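Side-chain contacts in metallo-beta-lactamase 1 (Acinetobacter baumannii, PDB 5MMD), which probably catalyses the zinc-dependent hydrolysis of beta-lactam antibiotics to substituted beta-amino acids in the periplasm: residues Lys88-Asn91 with Thr96-Ala99; His140-Leu145 with Ile177-Gln182; Glu11-Gly16 with Ile196-His201. All coordinates share one frame; numbering follows the deposited sequence.

Contact 1: residues Lys88-Asn91 with Thr96-Ala99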
ATOM      1  N   LYS A  88       3.657 -15.131  -1.390  1.00 16.70           N
ATOM      2  CA  LYS A  88       4.084 -16.512  -1.498  1.00 19.10           C
ATOM      3  C   LYS A  88       5.521 -16.633  -1.977  1.00 20.08           C
ATOM      4  O   LYS A  88       6.311 -17.398  -1.402  1.00 20.98           O
ATOM      5  CB  LYS A  88       3.175 -17.317  -2.437  1.00 18.74           C
ATOM      6  CG  LYS A  88       3.642 -18.772  -2.608  1.00 21.09           C
ATOM      7  CD  LYS A  88       2.837 -19.559  -3.620  0.33 21.31           C
ATOM      8  CE  LYS A  88       1.621 -20.210  -2.993  0.37 22.04           C
ATOM      9  NZ  LYS A  88       0.928 -21.104  -3.966  0.11 22.88           N
ATOM     10  N   TRP A  89       5.868 -15.887  -3.024  1.00 18.31           N
ATOM     11  CA  TRP A  89       7.214 -15.972  -3.559  1.00 19.24           C
ATOM     12  C   TRP A  89       8.215 -15.493  -2.492  1.00 19.76           C
ATOM     13  O   TRP A  89       9.248 -16.114  -2.287  1.00 21.48           O
ATOM     14  CB  TRP A  89       7.347 -15.170  -4.854  1.00 18.83           C
ATOM     15  CG  TRP A  89       8.708 -15.283  -5.450  1.00 20.14           C
ATOM     16  CD1 TRP A  89       9.164 -16.236  -6.327  1.00 21.66           C
ATOM     17  CD2 TRP A  89       9.805 -14.427  -5.181  1.00 20.18           C
ATOM     18  NE1 TRP A  89      10.489 -16.003  -6.624  1.00 21.82           N
ATOM     19  CE2 TRP A  89      10.904 -14.897  -5.933  1.00 22.07           C
ATOM     20  CE3 TRP A  89       9.976 -13.325  -4.365  1.00 20.30           C
ATOM     21  CZ2 TRP A  89      12.154 -14.293  -5.889  1.00 23.20           C
ATOM     22  CZ3 TRP A  89      11.233 -12.713  -4.327  1.00 21.76           C
ATOM     23  CH2 TRP A  89      12.299 -13.213  -5.081  1.00 23.47           C
ATOM     24  N   LEU A  90       7.870 -14.440  -1.771  1.00 18.52           N
ATOM     25  CA  LEU A  90       8.781 -13.858  -0.795  1.00 19.82           C
ATOM     26  C   LEU A  90       8.966 -14.825   0.379  1.00 21.84           C
ATOM     27  O   LEU A  90      10.082 -15.026   0.866  1.00 22.95           O
ATOM     28  CB  LEU A  90       8.237 -12.529  -0.306  1.00 19.74           C
ATOM     29  CG  LEU A  90       8.222 -11.326  -1.253  1.00 19.83           C
ATOM     30  CD1 LEU A  90       7.394 -10.196  -0.631  1.00 17.97           C
ATOM     31  CD2 LEU A  90       9.632 -10.880  -1.544  1.00 21.22           C
ATOM     32  N   ASN A  91       7.856 -15.412   0.814  1.00 20.69           N
ATOM     33  CA  ASN A  91       7.864 -16.433   1.840  1.00 22.83           C
ATOM     34  C   ASN A  91       8.804 -17.559   1.473  1.00 25.10           C
ATOM     35  O   ASN A  91       9.575 -18.050   2.297  1.00 26.40           O
ATOM     36  CB  ASN A  91       6.467 -16.987   2.043  1.00 22.20           C
ATOM     37  CG  ASN A  91       5.605 -16.090   2.882  1.00 21.01           C
ATOM     38  OD1 ASN A  91       6.068 -15.080   3.417  1.00 20.49           O
ATOM     39  ND2 ASN A  91       4.339 -16.440   2.998  1.00 20.84           N
ATOM     40  N   THR A  96      11.054 -11.995   5.100  1.00 23.40           N
ATOM     41  CA  THR A  96       9.925 -11.753   6.002  1.00 22.22           C
ATOM     42  C   THR A  96       8.820 -10.850   5.423  1.00 19.90           C
ATOM     43  O   THR A  96       9.044  -9.713   5.024  1.00 18.85           O
ATOM     44  CB  THR A  96      10.404 -11.152   7.327  1.00 23.32           C
ATOM     45  OG1 THR A  96      11.439 -11.976   7.840  1.00 25.68           O
ATOM     46  CG2 THR A  96       9.288 -11.110   8.323  1.00 23.14           C
ATOM     47  N   THR A  97       7.618 -11.400   5.400  1.00 19.35           N
ATOM     48  CA  THR A  97       6.421 -10.710   4.986  1.00 17.55           C
ATOM     49  C   THR A  97       5.600 -10.343   6.214  1.00 17.70           C
ATOM     50  O   THR A  97       5.488 -11.121   7.176  1.00 19.12           O
ATOM     51  CB  THR A  97       5.582 -11.575   4.031  1.00 17.09           C
ATOM     52  OG1 THR A  97       5.333 -12.848   4.642  1.00 18.52           O
ATOM     53  CG2 THR A  97       6.337 -11.810   2.758  1.00 17.71           C
ATOM     54  N   TYR A  98       5.068  -9.141   6.193  1.00 16.45           N
ATOM     55  CA  TYR A  98       4.214  -8.635   7.256  1.00 17.54           C
ATOM     56  C   TYR A  98       2.823  -8.275   6.727  1.00 15.67           C
ATOM     57  O   TYR A  98       2.675  -7.813   5.612  1.00 14.32           O
ATOM     58  CB  TYR A  98       4.790  -7.376   7.908  1.00 16.66           C
ATOM     59  CG  TYR A  98       6.141  -7.511   8.534  1.00 18.15           C
ATOM     60  CD1 TYR A  98       6.273  -7.625   9.900  1.00 20.33           C
ATOM     61  CD2 TYR A  98       7.295  -7.478   7.771  1.00 18.55           C
ATOM     62  CE1 TYR A  98       7.522  -7.754  10.492  1.00 21.35           C
ATOM     63  CE2 TYR A  98       8.546  -7.594   8.353  1.00 20.43           C
ATOM     64  CZ  TYR A  98       8.656  -7.697   9.696  1.00 21.72           C
ATOM     65  OH  TYR A  98       9.908  -7.818  10.284  1.00 25.35           O
ATOM     66  N   ALA A  99       1.821  -8.427   7.593  1.00 15.78           N
ATOM     67  CA  ALA A  99       0.502  -7.873   7.366  1.00 15.28           C
ATOM     68  C   ALA A  99      -0.179  -7.721   8.705  1.00 16.83           C
ATOM     69  O   ALA A  99       0.304  -8.252   9.697  1.00 17.38           O
ATOM     70  CB  ALA A  99      -0.306  -8.761   6.445  1.00 15.44           C
TER

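Contact 2: residues His140-Leu145 with Ile177-Gln182. With ZN (zinc ion), chain E.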
ATOM      1  N   HIS A 140     -11.559   1.774   1.664  1.00 13.27           N
ATOM      2  CA  HIS A 140     -11.431   0.889   0.527  1.00 12.78           C
ATOM      3  C   HIS A 140     -11.798  -0.551   0.915  1.00 14.05           C
ATOM      4  O   HIS A 140     -12.480  -1.243   0.153  1.00 13.50           O
ATOM      5  CB  HIS A 140     -10.024   0.958   0.002  1.00 12.16           C
ATOM      6  CG  HIS A 140      -9.707  -0.051  -1.047  1.00 12.27           C
ATOM      7  ND1 HIS A 140     -10.247  -0.011  -2.316  1.00 13.27           N
ATOM      8  CD2 HIS A 140      -8.909  -1.148  -1.005  1.00 11.93           C
ATOM      9  CE1 HIS A 140      -9.786  -1.051  -3.009  1.00 13.56           C
ATOM     10  NE2 HIS A 140      -8.975  -1.756  -2.233  1.00 11.43           N
ATOM     11  N   THR A 141     -11.285  -0.979   2.084  1.00 13.64           N
ATOM     12  CA  THR A 141     -11.572  -2.280   2.671  1.00 14.39           C
ATOM     13  C   THR A 141     -11.568  -2.142   4.191  1.00 15.14           C
ATOM     14  O   THR A 141     -11.111  -1.129   4.758  1.00 16.10           O
ATOM     15  CB  THR A 141     -10.555  -3.378   2.245  1.00 13.44           C
ATOM     16  OG1 THR A 141      -9.210  -2.985   2.586  1.00 11.89           O
ATOM     17  CG2 THR A 141     -10.661  -3.658   0.742  1.00 13.80           C
ATOM     18  N   ILE A 142     -12.036  -3.180   4.868  1.00 15.94           N
ATOM     19  CA  ILE A 142     -12.086  -3.166   6.300  1.00 16.23           C
ATOM     20  C   ILE A 142     -10.656  -3.177   6.874  1.00 16.10           C
ATOM     21  O   ILE A 142     -10.452  -2.700   7.968  1.00 17.14           O
ATOM     22  CB  ILE A 142     -12.891  -4.376   6.847  1.00 18.32           C
ATOM     23  CG1 ILE A 142     -13.072  -4.269   8.367  1.00 20.32           C
ATOM     24  CG2 ILE A 142     -12.202  -5.668   6.491  1.00 18.00           C
ATOM     25  CD1 ILE A 142     -13.831  -3.011   8.860  1.00 20.64           C
ATOM     26  N   ASP A 143      -9.675  -3.714   6.140  1.00 14.46           N
ATOM     27  CA  ASP A 143      -8.344  -3.920   6.739  1.00 14.40           C
ATOM     28  C   ASP A 143      -7.298  -2.897   6.301  1.00 13.89           C
ATOM     29  O   ASP A 143      -6.146  -2.981   6.751  1.00 14.64           O
ATOM     30  CB  ASP A 143      -7.824  -5.326   6.425  1.00 14.88           C
ATOM     31  CG  ASP A 143      -7.739  -5.615   4.914  1.00 13.62           C
ATOM     32  OD1 ASP A 143      -8.552  -5.059   4.164  1.00 12.94           O
ATOM     33  OD2 ASP A 143      -6.870  -6.412   4.477  1.00 12.94           O
ATOM     34  N   ASN A 144      -7.678  -1.930   5.459  1.00 13.49           N
ATOM     35  CA  ASN A 144      -6.650  -1.121   4.787  1.00 12.69           C
ATOM     36  C   ASN A 144      -5.809  -0.353   5.815  1.00 11.92           C
ATOM     37  O   ASN A 144      -6.320   0.210   6.789  1.00 11.15           O
ATOM     38  CB  ASN A 144      -7.197  -0.162   3.703  1.00 12.04           C
ATOM     39  CG  ASN A 144      -8.432   0.650   4.105  1.00 12.79           C
ATOM     40  OD1 ASN A 144      -9.219   1.009   3.212  1.00 12.87           O
ATOM     41  ND2 ASN A 144      -8.585   1.000   5.370  1.00 13.13           N
ATOM     42  N   LEU A 145      -4.500  -0.408   5.580  1.00 11.25           N
ATOM     43  CA  LEU A 145      -3.489   0.290   6.378  1.00 11.70           C
ATOM     44  C   LEU A 145      -2.783   1.383   5.568  1.00 11.01           C
ATOM     45  O   LEU A 145      -2.685   1.287   4.346  1.00 10.20           O
ATOM     46  CB  LEU A 145      -2.402  -0.678   6.862  1.00 12.16           C
ATOM     47  CG  LEU A 145      -2.783  -1.948   7.592  1.00 12.37           C
ATOM     48  CD1 LEU A 145      -1.557  -2.852   7.892  1.00 13.68           C
ATOM     49  CD2 LEU A 145      -3.488  -1.564   8.880  1.00 14.22           C
ATOM     50  N   ILE A 177     -18.154   2.091   3.079  1.00 23.35           N
ATOM     51  CA  ILE A 177     -18.395   3.439   2.563  1.00 23.94           C
ATOM     52  C   ILE A 177     -18.769   4.367   3.692  1.00 25.11           C
ATOM     53  O   ILE A 177     -18.355   5.519   3.723  1.00 25.70           O
ATOM     54  CB  ILE A 177     -19.531   3.498   1.487  1.00 25.73           C
ATOM     55  CG1 ILE A 177     -19.097   2.814   0.195  1.00 25.16           C
ATOM     56  CG2 ILE A 177     -19.873   4.957   1.175  1.00 26.17           C
ATOM     57  CD1 ILE A 177     -17.809   3.339  -0.384  1.00 23.47           C
ATOM     58  N   ASP A 178     -19.527   3.853   4.643  1.00 26.27           N
ATOM     59  CA  ASP A 178     -19.994   4.677   5.734  1.00 26.78           C
ATOM     60  C   ASP A 178     -18.894   4.983   6.760  1.00 25.69           C
ATOM     61  O   ASP A 178     -18.940   6.002   7.445  1.00 26.54           O
ATOM     62  CB  ASP A 178     -21.182   3.995   6.383  1.00 29.00           C
ATOM     63  CG  ASP A 178     -22.393   3.937   5.456  1.00 30.23           C
ATOM     64  OD1 ASP A 178     -22.489   4.758   4.500  1.00 30.35           O
ATOM     65  OD2 ASP A 178     -23.241   3.053   5.668  1.00 32.17           O
ATOM     66  N   GLN A 179     -17.883   4.129   6.840  1.00 24.08           N
ATOM     67  CA  GLN A 179     -16.749   4.385   7.731  1.00 23.48           C
ATOM     68  C   GLN A 179     -15.634   5.233   7.089  1.00 22.15           C
ATOM     69  O   GLN A 179     -14.840   5.866   7.802  1.00 20.89           O
ATOM     70  CB  GLN A 179     -16.162   3.064   8.207  1.00 23.14           C
ATOM     71  CG  GLN A 179     -17.150   2.164   9.001  1.00 24.32           C
ATOM     72  CD  GLN A 179     -16.492   0.843   9.393  1.00 25.05           C
ATOM     73  OE1 GLN A 179     -15.264   0.694   9.273  1.00 24.78           O
ATOM     74  NE2 GLN A 179     -17.296  -0.128   9.829  1.00 26.85           N
ATOM     75  N   TRP A 180     -15.586   5.252   5.756  1.00 20.46           N
ATOM     76  CA  TRP A 180     -14.474   5.870   5.025  1.00 19.67           C
ATOM     77  C   TRP A 180     -14.274   7.363   5.345  1.00 19.53           C
ATOM     78  O   TRP A 180     -13.151   7.809   5.535  1.00 18.48           O
ATOM     79  CB  TRP A 180     -14.668   5.690   3.520  1.00 18.68           C
ATOM     80  CG  TRP A 180     -13.377   5.688   2.742  1.00 18.38           C
ATOM     81  CD1 TRP A 180     -12.203   6.340   3.064  1.00 17.60           C
ATOM     82  CD2 TRP A 180     -13.126   5.007   1.514  1.00 17.52           C
ATOM     83  NE1 TRP A 180     -11.255   6.099   2.118  1.00 16.09           N
ATOM     84  CE2 TRP A 180     -11.784   5.286   1.150  1.00 16.41           C
ATOM     85  CE3 TRP A 180     -13.904   4.198   0.676  1.00 17.80           C
ATOM     86  CZ2 TRP A 180     -11.216   4.797  -0.028  1.00 15.51           C
ATOM     87  CZ3 TRP A 180     -13.338   3.687  -0.463  1.00 17.13           C
ATOM     88  CH2 TRP A 180     -12.003   3.994  -0.821  1.00 16.26           C
ATOM     89  N   PRO A 181     -15.357   8.140   5.417  1.00 20.77           N
ATOM     90  CA  PRO A 181     -15.103   9.539   5.774  1.00 21.88           C
ATOM     91  C   PRO A 181     -14.420   9.714   7.142  1.00 22.60           C
ATOM     92  O   PRO A 181     -13.426  10.447   7.203  1.00 22.02           O
ATOM     93  CB  PRO A 181     -16.499  10.166   5.776  1.00 24.22           C
ATOM     94  CG  PRO A 181     -17.353   9.246   4.931  1.00 24.26           C
ATOM     95  CD  PRO A 181     -16.792   7.869   5.199  1.00 22.76           C
ATOM     96  N   GLN A 182     -14.889   9.058   8.210  1.00 22.50           N
ATOM     97  CA  GLN A 182     -14.213   9.265   9.491  1.00 22.87           C
ATOM     98  C   GLN A 182     -12.789   8.724   9.407  1.00 21.36           C
ATOM     99  O   GLN A 182     -11.873   9.299   9.981  1.00 21.75           O
ATOM    100  CB  GLN A 182     -14.950   8.628  10.667  1.00 24.60           C
ATOM    101  CG  GLN A 182     -14.323   9.022  12.041  1.00 25.89           C
ATOM    102  OE1 GLN A 182     -15.120  11.313  12.141  0.71 26.17           O
ATOM    103  NE2 GLN A 182     -12.906  11.013  12.408  1.00 25.37           N
TER
HETATM  104 ZN    ZN E 403      -7.907  -3.221  -2.863  1.00 14.39          ZN
HETATM  105  O   HOH W   1      -7.203  -2.980  -4.506  1.00 15.13           O

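Contact 3: residues Glu11-Gly16 with Ile196-His201. With ZN (zinc ion), chain C.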
ATOM      1  N   GLU A  11      10.831   3.896  -9.969  1.00 18.18           N
ATOM      2  CA  GLU A  11      11.076   5.325 -10.107  1.00 20.07           C
ATOM      3  C   GLU A  11      11.450   5.973  -8.773  1.00 19.02           C
ATOM      4  O   GLU A  11      10.751   5.782  -7.782  1.00 17.93           O
ATOM      5  CB  GLU A  11       9.815   5.971 -10.676  1.00 22.66           C
ATOM      6  CG  GLU A  11       9.656   7.449 -10.507  1.00 25.26           C
ATOM      7  CD  GLU A  11       8.316   7.926 -11.105  1.00 27.08           C
ATOM      8  OE1 GLU A  11       8.178   9.151 -11.321  1.00 29.12           O
ATOM      9  OE2 GLU A  11       7.413   7.052 -11.336  1.00 28.08           O
ATOM     10  N   GLU A  12      12.529   6.761  -8.740  1.00 19.28           N
ATOM     11  CA  GLU A  12      12.877   7.461  -7.499  1.00 18.21           C
ATOM     12  C   GLU A  12      11.963   8.652  -7.243  1.00 18.06           C
ATOM     13  O   GLU A  12      11.823   9.502  -8.119  1.00 19.43           O
ATOM     14  CB  GLU A  12      14.329   7.931  -7.531  1.00 19.61           C
ATOM     15  CG  GLU A  12      14.847   8.359  -6.183  1.00 20.75           C
ATOM     16  CD  GLU A  12      16.188   9.078  -6.266  1.00 24.80           C
ATOM     17  OE1 GLU A  12      16.246  10.273  -5.910  1.00 27.08           O
ATOM     18  OE2 GLU A  12      17.188   8.448  -6.684  1.00 26.10           O
ATOM     19  N   ILE A  13      11.384   8.770  -6.048  1.00 16.66           N
ATOM     20  CA  ILE A  13      10.532   9.932  -5.734  1.00 17.77           C
ATOM     21  C   ILE A  13      11.078  10.823  -4.617  1.00 19.03           C
ATOM     22  O   ILE A  13      10.618  11.951  -4.459  1.00 20.61           O
ATOM     23  CB  ILE A  13       9.061   9.516  -5.382  1.00 17.41           C
ATOM     24  CG1 ILE A  13       8.959   8.750  -4.052  1.00 15.22           C
ATOM     25  CG2 ILE A  13       8.437   8.716  -6.525  1.00 16.18           C
ATOM     26  CD1 ILE A  13       7.538   8.315  -3.724  1.00 14.38           C
ATOM     27  N   ASP A  14      12.060  10.323  -3.871  1.00 18.67           N
ATOM     28  CA  ASP A  14      12.780  11.076  -2.861  1.00 20.34           C
ATOM     29  C   ASP A  14      14.046  10.274  -2.558  1.00 19.95           C
ATOM     30  O   ASP A  14      14.183   9.167  -3.043  1.00 18.49           O
ATOM     31  CB  ASP A  14      11.931  11.290  -1.616  1.00 20.15           C
ATOM     32  CG  ASP A  14      12.445  12.391  -0.730  1.00 22.98           C
ATOM     33  OD1 ASP A  14      13.555  12.944  -0.972  0.66 24.29           O
ATOM     34  OD2 ASP A  14      11.735  12.704   0.239  1.00 22.90           O
ATOM     35  N   ASN A  15      14.990  10.850  -1.815  1.00 22.48           N
ATOM     36  CA  ASN A  15      16.230  10.146  -1.503  1.00 21.93           C
ATOM     37  C   ASN A  15      15.887   8.853  -0.765  1.00 20.01           C
ATOM     38  O   ASN A  15      15.235   8.864   0.284  1.00 19.78           O
ATOM     39  CB  ASN A  15      17.182  11.021  -0.661  1.00 24.50           C
ATOM     40  CG  ASN A  15      17.777  12.203  -1.446  1.00 27.12           C
ATOM     41  OD1 ASN A  15      17.909  12.163  -2.671  1.00 26.77           O
ATOM     42  ND2 ASN A  15      18.151  13.245  -0.733  1.00 29.32           N
ATOM     43  N   GLY A  16      16.306   7.729  -1.328  1.00 18.92           N
ATOM     44  CA  GLY A  16      16.015   6.427  -0.748  1.00 17.36           C
ATOM     45  C   GLY A  16      14.559   6.031  -0.675  1.00 16.12           C
ATOM     46  O   GLY A  16      14.186   5.189   0.141  1.00 15.17           O
ATOM     47  N   ILE A 196       4.508  14.308   0.705  1.00 17.17           N
ATOM     48  CA  ILE A 196       4.144  13.443  -0.400  1.00 15.93           C
ATOM     49  C   ILE A 196       3.133  12.390   0.064  1.00 15.10           C
ATOM     50  O   ILE A 196       3.292  11.732   1.113  1.00 14.49           O
ATOM     51  CB  ILE A 196       5.359  12.716  -0.981  1.00 15.90           C
ATOM     52  CG1 ILE A 196       6.413  13.716  -1.452  1.00 18.43           C
ATOM     53  CG2 ILE A 196       4.910  11.725  -2.051  1.00 15.78           C
ATOM     54  CD1 ILE A 196       7.594  13.064  -2.150  1.00 18.74           C
ATOM     55  N   VAL A 197       2.084  12.246  -0.719  1.00 14.21           N
ATOM     56  CA  VAL A 197       1.112  11.186  -0.509  1.00 13.35           C
ATOM     57  C   VAL A 197       1.040  10.304  -1.757  1.00 12.54           C
ATOM     58  O   VAL A 197       0.942  10.798  -2.892  1.00 12.40           O
ATOM     59  CB  VAL A 197      -0.244  11.763  -0.171  1.00 14.36           C
ATOM     60  CG1 VAL A 197      -1.232  10.639   0.020  1.00 12.59           C
ATOM     61  CG2 VAL A 197      -0.160  12.624   1.089  1.00 15.59           C
ATOM     62  N   VAL A 198       1.134   9.002  -1.532  1.00 10.99           N
ATOM     63  CA  VAL A 198       1.196   7.995  -2.572  1.00 11.43           C
ATOM     64  C   VAL A 198      -0.095   7.166  -2.527  1.00 10.81           C
ATOM     65  O   VAL A 198      -0.332   6.439  -1.553  1.00 11.11           O
ATOM     66  CB  VAL A 198       2.422   7.080  -2.387  1.00 11.17           C
ATOM     67  CG1 VAL A 198       2.488   5.974  -3.456  1.00 10.13           C
ATOM     68  CG2 VAL A 198       3.689   7.884  -2.359  1.00 11.57           C
ATOM     69  N   PRO A 199      -0.937   7.277  -3.573  1.00 10.60           N
ATOM     70  CA  PRO A 199      -2.168   6.502  -3.603  1.00 10.69           C
ATOM     71  C   PRO A 199      -1.864   5.073  -4.031  1.00 10.30           C
ATOM     72  O   PRO A 199      -0.780   4.860  -4.563  1.00 10.95           O
ATOM     73  CB  PRO A 199      -3.007   7.246  -4.647  1.00 11.32           C
ATOM     74  CG  PRO A 199      -1.982   7.693  -5.650  1.00 12.01           C
ATOM     75  CD  PRO A 199      -0.769   8.082  -4.799  1.00 12.30           C
ATOM     76  N   GLY A 200      -2.776   4.128  -3.808  1.00 10.29           N
ATOM     77  CA  GLY A 200      -2.560   2.752  -4.222  1.00 10.25           C
ATOM     78  C   GLY A 200      -2.545   2.580  -5.726  1.00 11.17           C
ATOM     79  O   GLY A 200      -1.880   1.679  -6.254  1.00 10.81           O
ATOM     80  N   HIS A 201      -3.257   3.490  -6.397  1.00 12.22           N
ATOM     81  CA  HIS A 201      -3.448   3.523  -7.852  1.00 12.44           C
ATOM     82  C   HIS A 201      -3.371   4.979  -8.302  1.00 12.01           C
ATOM     83  O   HIS A 201      -4.046   5.866  -7.728  1.00 11.04           O
ATOM     84  CB  HIS A 201      -4.796   2.910  -8.233  1.00 12.85           C
ATOM     85  CG  HIS A 201      -4.941   1.486  -7.819  1.00 12.15           C
ATOM     86  ND1 HIS A 201      -4.300   0.455  -8.484  1.00 13.45           N
ATOM     87  CD2 HIS A 201      -5.601   0.905  -6.782  1.00 12.16           C
ATOM     88  CE1 HIS A 201      -4.598  -0.689  -7.898  1.00 13.84           C
ATOM     89  NE2 HIS A 201      -5.393  -0.443  -6.870  1.00 11.77           N
TER
HETATM   90 ZN    ZN C 401      -5.773  -1.591  -5.047  0.95 15.81          ZN
HETATM   91  O   HOH W   1      -7.203  -2.980  -4.506  1.00 15.13           O

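Contact 1: residues Lys88-Asn91 with Thr96-Ala99
Asn91, on the helix of residues 87-92, and Thr97, on the strand of residues 97-100, meet where the chain has turned back on itself within a few residues, the CA atoms of Asn91 and Thr96 being 6.6 Å apart. The polar half of the contact is one hydrogen bond, from Thr97 OG1 to Asn91 OD1 at 2.7 Å. The hydroxyl lies in the plane of the Asn91 amide and uses a lone pair of OD1, with a C=O...donor angle of 142°, while the two side chains run nearly at right angles. At chi1 54°, Thr97 carries OG1 between its own backbone N and carbonyl carbon, which leaves CG2 on the flank of the bond: the methyl lies 3.3 Å from Asn91 OD1. The same methyl supplies the apolar half, 3.7 Å from Leu90 CB and 3.9 Å from Leu90 CD1.

Both polar groups have further partners. Thr97 OG1 also accepts from the backbone N of Arg116, and Asn91 ND2 donates to Glu113 OE2 and Gln114 O. Bonds at both ends of the amide fix its rotation.

Around this buried point, which ties the short helix to the following strand of the alpha/beta metallo-beta-lactamase fold, Leu90 rests on Ser74 of strand 70-75, and the strand carrying Thr97 runs parallel between 70-75 and 117-119. Trp89, on another side of the helix, packs against helix 54-66.

Contact 2: residues His140-Leu145 with Ile177-Gln182
The indole of Trp180 is met face-on by the backbone of His140, not by its imidazole. His140 N stands 3.2 Å above the ring plane, over the six-membered ring, with Trp180 CH2 and CZ3 both 3.4 Å away. His140 CB lies over the outer edge of that ring, 3.7 Å from Trp180 CH2. From there the imidazole turns away: with CG anti to the backbone N (chi1 172°), His140 NE2 points to a zinc ion at 1.9 Å, which His78 and His80 also bind.

The loop behind this ligand is tied locally. Thr141 N donates to Asn144 OD1 over 3.1 Å in a nearly straight bond (168° at the hydrogen), though it approaches from above the amide plane. Thr141 OG1 bonds to Asp143 OD1 at 2.7 Å. A looser touch brings Ile142 CD1 within 4.0 Å of Gln179 OE1.

Trp180 is itself anchored, NE1 bonding to Phe160 O and the indole stacking with the Phe160 ring. The contact thus joins the loop between strands 131-134 and 146-149 to the N-terminal part of helix 180-190, with helix 208-223 packed against Trp180 and helix 101-109 against Ile142.

Contact 3: residues Glu11-Gly16 with Ile196-His201
Ile13 and Val198 make the apolar side-chain contact here, Ile13 CD1 lying 4.1 Å from Val198 CG2 as the two side chains cross at a slant. At chi1 68°, CG1 of Ile13 sits between its backbone N and carbonyl carbon, and the extended branch beyond it carries CD1 to the valine methyl. A second van der Waals touch involves a main-chain atom: Ile196 CD1 comes within 4.0 Å of Ile13 O. The nearest CA atoms, those of Ile13 and Ile196, are 9.0 Å apart, a spacing bridged by side chains and not by strand pairing.

Within residues 11-16, Asn15 N donates to Asp14 OD1 at 2.7 Å, from above the carboxylate plane and bent to 142° at the hydrogen, just after a classic beta bulge formed by Ile13 and Asp14 against strand 17-26.

Metal binding belongs to the far end of the other segment. His201 NE2 holds a zinc ion at 2.2 Å, and a water on that metal lies in the plane of the ring at its edge. His201 ND1 donates to Ser33 O, which steadies the imidazole, while Asp82 and Cys159 complete the protein ligands.

Chemically, then, the two sheets of the metallo-beta-lactamase sandwich adhere here through aliphatic groups, with Leu19 and Ile204 each touching both Ile13 and Val198, and the zinc-binding His201 lies apart from these touches.

Overall arrangement
The centres of the three contacts are 22 to 24 Å apart, though the nearest atoms of contacts 1 and 2 come to about 5 Å without touching. Contacts 2 and 3 both lead to the dinuclear zinc site: His140 and His201 bind different zinc ions, 3.5 Å apart between the ZN atoms of chains E and C, and one water belongs to both metals. Their nearest atoms are about 6 Å apart, and helix 180-190 leads on to strand 196-199. Contact 1 lies away from the metals, yet reaches the same seven-stranded sheet as contact 3, whose segment 11-16 belongs to the edge strand 9-14. In chain order, contacts 1 and 2 follow one another inside the long loop that contact 3 closes.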